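Side-chain contacts in cell division protein FtsI/penicillin binding protein 2 (PDB 4ZTK), which probably cross-links peptidoglycan strands at the site of cell division, as a penicillin-binding D,D-transpeptidase of the beta-lactamase clan: residues 152-155 with 156-160; 290-294 with 295-299; 22-25 with 26-29. All coordinates share one frame; numbering follows the deposited sequence.

Contact 1: residues 152-155 with 156-160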
loop_
_atom_site.group_PDB
_atom_site.type_symbol
_atom_site.label_atom_id
_atom_site.label_comp_id
_atom_site.label_asym_id
_atom_site.label_seq_id
_atom_site.Cartn_x
_atom_site.Cartn_y
_atom_site.Cartn_z
ATOM N N ARG A 152 11.162 -8.046 -12.246
ATOM C CA ARG A 152 11.872 -6.769 -12.238
ATOM C C ARG A 152 11.288 -5.774 -13.243
ATOM O O ARG A 152 11.093 -4.606 -12.921
ATOM C CB ARG A 152 13.365 -6.961 -12.499
ATOM C CG ARG A 152 14.141 -7.519 -11.322
ATOM C CD ARG A 152 15.636 -7.310 -11.527
ATOM N NE ARG A 152 15.974 -5.891 -11.571
ATOM C CZ ARG A 152 17.168 -5.416 -11.905
ATOM N NH1 ARG A 152 18.147 -6.247 -12.233
ATOM N NH2 ARG A 152 17.381 -4.107 -11.919
ATOM N N LYS A 153 11.011 -6.245 -14.456
ATOM C CA LYS A 153 10.473 -5.384 -15.505
ATOM C C LYS A 153 9.080 -4.866 -15.164
ATOM O O LYS A 153 8.815 -3.666 -15.256
ATOM C CB LYS A 153 10.437 -6.121 -16.843
ATOM C CG LYS A 153 9.628 -5.409 -17.916
ATOM C CD LYS A 153 9.776 -6.093 -19.269
ATOM C CE LYS A 153 8.860 -5.463 -20.307
ATOM N NZ LYS A 153 7.424 -5.557 -19.906
ATOM N N LYS A 154 8.189 -5.769 -14.774
ATOM C CA LYS A 154 6.810 -5.378 -14.516
ATOM C C LYS A 154 6.688 -4.486 -13.282
ATOM O O LYS A 154 5.918 -3.527 -13.286
ATOM C CB LYS A 154 5.888 -6.599 -14.422
ATOM C CG LYS A 154 4.404 -6.247 -14.327
ATOM C CD LYS A 154 3.942 -5.420 -15.521
ATOM C CE LYS A 154 4.098 -6.185 -16.822
ATOM N NZ LYS A 154 3.804 -5.320 -17.995
ATOM N N LEU A 155 7.452 -4.780 -12.234
ATOM C CA LEU A 155 7.400 -3.938 -11.038
ATOM C C LEU A 155 8.011 -2.559 -11.301
ATOM O O LEU A 155 7.567 -1.557 -10.737
ATOM C CB LEU A 155 8.062 -4.613 -9.835
ATOM C CG LEU A 155 7.065 -5.282 -8.880
ATOM C CD1 LEU A 155 6.288 -6.389 -9.584
ATOM C CD2 LEU A 155 7.763 -5.813 -7.637
ATOM N N THR A 156 9.018 -2.514 -12.168
ATOM C CA THR A 156 9.608 -1.246 -12.572
ATOM C C THR A 156 8.559 -0.407 -13.294
ATOM O O THR A 156 8.421 0.789 -13.040
ATOM C CB THR A 156 10.852 -1.456 -13.467
ATOM O OG1 THR A 156 11.916 -1.992 -12.673
ATOM C CG2 THR A 156 11.313 -0.134 -14.099
ATOM N N GLU A 157 7.802 -1.053 -14.172
ATOM C CA GLU A 157 6.717 -0.386 -14.881
ATOM C C GLU A 157 5.617 0.133 -13.956
ATOM O O GLU A 157 4.917 1.085 -14.299
ATOM C CB GLU A 157 6.127 -1.314 -15.943
ATOM C CG GLU A 157 7.052 -1.527 -17.128
ATOM C CD GLU A 157 6.486 -2.494 -18.150
ATOM O OE1 GLU A 157 7.199 -2.816 -19.123
ATOM O OE2 GLU A 157 5.330 -2.935 -17.980
ATOM N N PHE A 158 5.454 -0.499 -12.795
ATOM C CA PHE A 158 4.501 -0.029 -11.792
ATOM C C PHE A 158 5.041 1.133 -10.953
ATOM O O PHE A 158 4.336 1.658 -10.086
ATOM C CB PHE A 158 4.082 -1.165 -10.852
ATOM C CG PHE A 158 2.924 -1.979 -11.360
ATOM C CD1 PHE A 158 1.661 -1.421 -11.460
ATOM C CD2 PHE A 158 3.098 -3.311 -11.713
ATOM C CE1 PHE A 158 0.587 -2.170 -11.917
ATOM C CE2 PHE A 158 2.029 -4.070 -12.172
ATOM C CZ PHE A 158 0.773 -3.497 -12.278
ATOM N N GLY A 159 6.295 1.512 -11.192
ATOM C CA GLY A 159 6.888 2.635 -10.489
ATOM C C GLY A 159 7.788 2.233 -9.334
ATOM O O GLY A 159 8.186 3.079 -8.535
ATOM N N PHE A 160 8.113 0.947 -9.238
ATOM C CA PHE A 160 8.997 0.474 -8.179
ATOM C C PHE A 160 10.469 0.482 -8.597
ATOM O O PHE A 160 10.816 0.123 -9.723
ATOM C CB PHE A 160 8.595 -0.928 -7.707
ATOM C CG PHE A 160 7.283 -0.967 -6.992
ATOM C CD1 PHE A 160 7.203 -0.635 -5.649
ATOM C CD2 PHE A 160 6.123 -1.323 -7.661
ATOM C CE1 PHE A 160 5.987 -0.664 -4.980
ATOM C CE2 PHE A 160 4.900 -1.353 -7.000
ATOM C CZ PHE A 160 4.832 -1.022 -5.658
#
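Two lysines of the last turn of helix 148-157, K153 and K154, grip the carboxylate of E157, one oxygen each. K153 NZ lies 2.9 Å from E157 OE1 and comes down on it from above the carboxylate plane. K154 folds twice, at chi2 and chi3, and this curl brings its NZ to 2.8 Å from E157 OE2, on the syn side of the carboxylate; the same ammonium also bonds to the carbonyl of I213.

Among the hydrogen bonds to the backbone, R152 O takes two donors from opposite faces of its plane: T156 N, and T156 OG1 at 2.8 Å. The hydroxyl gets there because it sits anti to the carbonyl carbon (chi1 -70°). G159, with positive phi, ends the helix in a Schellman motif, while F160 N bonds to L155 O at 3.0 Å.

The methylene CG of K154 meets F158 CE2 at 3.9 Å; separately, the buried pair L155 and F160 touches, CG to CD2, at 4.2 Å. Both rings go on to pack edge-to-face with F85.

In this salt-bridge network the two lysines, near the helix's C-terminal end, would probably keep E157 ionised and may also suit the partial negative charge of that end.

Contact 2: residues 290-294 with 295-299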
loop_
_atom_site.group_PDB
_atom_site.type_symbol
_atom_site.label_atom_id
_atom_site.label_comp_id
_atom_site.label_asym_id
_atom_site.label_seq_id
_atom_site.Cartn_x
_atom_site.Cartn_y
_atom_site.Cartn_z
ATOM N N LYS A 290 -4.626 -8.448 24.227
ATOM C CA LYS A 290 -3.950 -8.371 22.937
ATOM C C LYS A 290 -3.359 -6.988 22.681
ATOM O O LYS A 290 -4.053 -5.978 22.791
ATOM C CB LYS A 290 -4.925 -8.713 21.808
ATOM C CG LYS A 290 -5.953 -9.781 22.152
ATOM C CD LYS A 290 -6.938 -9.978 21.005
ATOM C CE LYS A 290 -7.617 -8.668 20.621
ATOM N NZ LYS A 290 -8.554 -8.823 19.471
ATOM N N THR A 291 -2.077 -6.949 22.334
ATOM C CA THR A 291 -1.453 -5.716 21.867
ATOM C C THR A 291 -1.377 -5.749 20.346
ATOM O O THR A 291 -0.581 -6.490 19.774
ATOM C CB THR A 291 -0.039 -5.528 22.449
ATOM O OG1 THR A 291 -0.119 -5.404 23.874
ATOM C CG2 THR A 291 0.610 -4.279 21.875
ATOM N N LEU A 292 -2.218 -4.952 19.698
ATOM C CA LEU A 292 -2.327 -4.953 18.242
ATOM C C LEU A 292 -1.365 -3.957 17.587
ATOM O O LEU A 292 -1.300 -2.794 17.989
ATOM C CB LEU A 292 -3.766 -4.640 17.835
ATOM C CG LEU A 292 -4.837 -5.391 18.633
ATOM C CD1 LEU A 292 -6.224 -5.021 18.136
ATOM C CD2 LEU A 292 -4.619 -6.893 18.563
ATOM N N VAL A 293 -0.629 -4.412 16.575
ATOM C CA VAL A 293 0.421 -3.599 15.959
ATOM C C VAL A 293 0.448 -3.651 14.432
ATOM O O VAL A 293 1.249 -2.962 13.802
ATOM C CB VAL A 293 1.816 -4.050 16.432
ATOM C CG1 VAL A 293 1.933 -3.961 17.950
ATOM C CG2 VAL A 293 2.097 -5.465 15.948
ATOM N N SER A 294 -0.407 -4.474 13.834
ATOM C CA SER A 294 -0.320 -4.736 12.396
ATOM C C SER A 294 -1.030 -3.685 11.549
ATOM O O SER A 294 -1.782 -2.863 12.067
ATOM C CB SER A 294 -0.903 -6.110 12.077
ATOM O OG SER A 294 -2.315 -6.067 12.130
ATOM N N GLY A 295 -0.792 -3.734 10.239
ATOM C CA GLY A 295 -1.433 -2.827 9.302
ATOM C C GLY A 295 -2.944 -2.995 9.263
ATOM O O GLY A 295 -3.691 -2.017 9.139
ATOM N N GLY A 296 -3.401 -4.238 9.371
ATOM C CA GLY A 296 -4.826 -4.516 9.347
ATOM C C GLY A 296 -5.536 -4.013 10.589
ATOM O O GLY A 296 -6.707 -3.629 10.542
ATOM N N GLU A 297 -4.811 -4.012 11.704
ATOM C CA GLU A 297 -5.371 -3.620 12.988
ATOM C C GLU A 297 -5.287 -2.111 13.214
ATOM O O GLU A 297 -6.179 -1.529 13.825
ATOM C CB GLU A 297 -4.665 -4.365 14.123
ATOM C CG GLU A 297 -4.888 -5.869 14.102
ATOM C CD GLU A 297 -3.822 -6.636 14.871
ATOM O OE1 GLU A 297 -4.089 -7.796 15.256
ATOM O OE2 GLU A 297 -2.717 -6.089 15.085
ATOM N N LEU A 298 -4.222 -1.481 12.721
ATOM C CA LEU A 298 -4.006 -0.053 12.967
ATOM C C LEU A 298 -4.335 0.847 11.773
ATOM O O LEU A 298 -5.077 1.820 11.909
ATOM C CB LEU A 298 -2.565 0.213 13.412
ATOM C CG LEU A 298 -2.063 -0.522 14.656
ATOM C CD1 LEU A 298 -0.648 -0.061 14.997
ATOM C CD2 LEU A 298 -3.001 -0.309 15.834
ATOM N N ALA A 299 -3.771 0.525 10.611
ATOM C CA ALA A 299 -3.858 1.404 9.448
ATOM C C ALA A 299 -5.190 1.269 8.720
ATOM O O ALA A 299 -5.722 2.252 8.199
ATOM C CB ALA A 299 -2.696 1.141 8.483
#
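E297 OE2 is gripped by three donors from the turn leading into helix 295-310, and with S294 it makes a capping box at the start of that helix. S294 N gives a nearly straight bond, 3.1 Å from E297 OE2 with an N-H...O angle of 167°, and it arrives on the anti side of the carboxylate. V293 N adds a weak bond to the same oxygen, and so does the hydroxyl S294 OG.

The other half of the box runs the opposite way: E297 N donates to S294 OG at 3.3 Å. S294 can serve both ends because its hydroxyl is tucked between the backbone N and the carbonyl carbon (chi1 75°), where it faces the first turn. L298 N bonds to S294 O at 2.9 Å, a first i to i+4 bond of a helix that is only weakly bonded here.

L292, at the end of strand 290-292, crosses the glutamate side chain at about a right angle. Its CB is 3.3 Å from E297 OE2, while its CD2 runs up to E297 OE1, so the carboxylate is flanked by carbon as well as by donors. T251 OG1 receives the N-H of G295, tying the helix start to strand 246-253. L298, which also touches A261 and F285, turns its two methyls to different carbonyls: CD1 lies 3.7 Å from V293 O, and CD2 lies 3.7 Å from L292 O.

Contact 3: residues 22-25 with 26-29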
loop_
_atom_site.group_PDB
_atom_site.type_symbol
_atom_site.label_atom_id
_atom_site.label_comp_id
_atom_site.label_asym_id
_atom_site.label_seq_id
_atom_site.Cartn_x
_atom_site.Cartn_y
_atom_site.Cartn_z
ATOM N N PRO A 22 -8.356 21.226 -0.391
ATOM C CA PRO A 22 -8.578 21.706 0.979
ATOM C C PRO A 22 -9.585 20.882 1.787
ATOM O O PRO A 22 -9.400 20.728 2.994
ATOM C CB PRO A 22 -9.091 23.140 0.776
ATOM C CG PRO A 22 -9.464 23.232 -0.670
ATOM C CD PRO A 22 -8.550 22.296 -1.382
ATOM N N ARG A 23 -10.627 20.370 1.143
ATOM C CA ARG A 23 -11.596 19.518 1.830
ATOM C C ARG A 23 -10.967 18.177 2.226
ATOM O O ARG A 23 -11.154 17.694 3.348
ATOM C CB ARG A 23 -12.822 19.277 0.951
ATOM C CG ARG A 23 -13.903 18.440 1.619
ATOM C CD ARG A 23 -14.667 17.598 0.605
ATOM N NE ARG A 23 -15.707 16.787 1.236
ATOM C CZ ARG A 23 -16.302 15.749 0.655
ATOM N NH1 ARG A 23 -15.956 15.385 -0.573
ATOM N NH2 ARG A 23 -17.239 15.070 1.306
HETATM N N MSE A 24 -10.224 17.575 1.303
HETATM C CA MSE A 24 -9.559 16.306 1.583
HETATM C C MSE A 24 -8.458 16.497 2.615
HETATM O O MSE A 24 -8.276 15.665 3.504
HETATM C CB MSE A 24 -8.969 15.697 0.310
HETATM C CG MSE A 24 -9.988 15.177 -0.690
HETATM SE SE MSE A 24 -11.210 13.829 0.027
HETATM C CE MSE A 24 -9.975 12.784 1.120
ATOM N N GLN A 25 -7.732 17.605 2.490
ATOM C CA GLN A 25 -6.622 17.907 3.383
ATOM C C GLN A 25 -7.068 17.994 4.836
ATOM O O GLN A 25 -6.423 17.450 5.729
ATOM C CB GLN A 25 -5.949 19.217 2.976
ATOM C CG GLN A 25 -4.723 19.542 3.794
ATOM C CD GLN A 25 -3.645 18.483 3.658
ATOM O OE1 GLN A 25 -3.584 17.771 2.660
ATOM N NE2 GLN A 25 -2.790 18.376 4.666
ATOM N N GLN A 26 -8.180 18.680 5.065
ATOM C CA GLN A 26 -8.703 18.850 6.411
ATOM C C GLN A 26 -9.148 17.516 7.009
ATOM O O GLN A 26 -8.938 17.258 8.192
ATOM C CB GLN A 26 -9.850 19.858 6.398
ATOM C CG GLN A 26 -10.367 20.209 7.767
ATOM C CD GLN A 26 -11.024 21.573 7.803
ATOM O OE1 GLN A 26 -10.407 22.587 7.463
ATOM N NE2 GLN A 26 -12.284 21.606 8.213
ATOM N N ILE A 27 -9.753 16.670 6.183
ATOM C CA ILE A 27 -10.126 15.321 6.601
ATOM C C ILE A 27 -8.924 14.513 7.093
ATOM O O ILE A 27 -8.943 13.968 8.196
ATOM C CB ILE A 27 -10.817 14.550 5.463
ATOM C CG1 ILE A 27 -12.193 15.156 5.177
ATOM C CG2 ILE A 27 -10.936 13.063 5.813
ATOM C CD1 ILE A 27 -12.908 14.531 3.989
ATOM N N VAL A 28 -7.869 14.443 6.289
ATOM C CA VAL A 28 -6.729 13.608 6.663
ATOM C C VAL A 28 -5.968 14.212 7.843
ATOM O O VAL A 28 -5.386 13.493 8.655
ATOM C CB VAL A 28 -5.792 13.325 5.467
ATOM C CG1 VAL A 28 -6.532 12.531 4.407
ATOM C CG2 VAL A 28 -5.233 14.624 4.878
ATOM N N GLU A 29 -5.997 15.536 7.941
ATOM C CA GLU A 29 -5.385 16.232 9.066
ATOM C C GLU A 29 -6.019 15.850 10.400
ATOM O O GLU A 29 -5.309 15.586 11.356
ATOM C CB GLU A 29 -5.429 17.748 8.861
ATOM C CG GLU A 29 -4.302 18.275 7.990
ATOM C CD GLU A 29 -4.482 19.735 7.620
ATOM O OE1 GLU A 29 -5.606 20.254 7.790
ATOM O OE2 GLU A 29 -3.504 20.362 7.161
#
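Q25 and E29, one turn apart on helix 22-38, are joined along its flank by an amide-to-carboxylate hydrogen bond. Q25 NE2 stands 3.3 Å from E29 OE2, and the bond is nearly straight at 169°. The acceptor lies in the plane of the amide, the donor comes from above the carboxylate plane, and the two planes stand 86° apart. Q25 sends CG anti to its own nitrogen (chi1 -176°) and then bends at chi2, which carries the amide along the helix toward E29. The same NE2 also donates to F59 O, so one amide nitrogen serves both the helix and strand 56-63. E29 lays its chain over the Q25 carbonyl as well, CG sitting 3.2 Å from Q25 O.

I27 belongs to another side of the helix. Its CG1 rests 3.3 Å from R23 O, and its CD1 comes within 4.4 Å of the selenium of M24, a selenomethionine; beyond them V306 and D309 of helix 295-310 take up I27, and A310 meets M24. V28 completes the inner surface, with CG2 3.2 Å from Q25 O, and reaches I46 and I48 on strand 43-49.

Beneath these side chains run successive i to i+4 backbone bonds, the one from I27 N to R23 O weak. An N-terminal helix laid with the C-terminal helix against a central antiparallel sheet is characteristic of the penicillin-binding transpeptidase and serine beta-lactamase fold.

Overall arrangement
All three contacts involve a helix and are partly buried, but contact 2 has no exposed residue among those touching, while contacts 1 and 3 mix buried and exposed ones. Contacts 2 and 3 belong to the sheet-bearing part of the fold: contact 2 starts helix 295-310, and contact 3 packs helix 22-38 against the far part of that same helix, their centres 24 Å apart. Contact 1 lies among the other helices, about 29 Å from contact 2 between centres. A helix end carries a Schellman turn and lysine-glutamate bridges in contact 1, a helix start carries a capping box in contact 2, and the first turns of helix 22-38 in contact 3 pair an amide with a carboxylate above an apolar inner face.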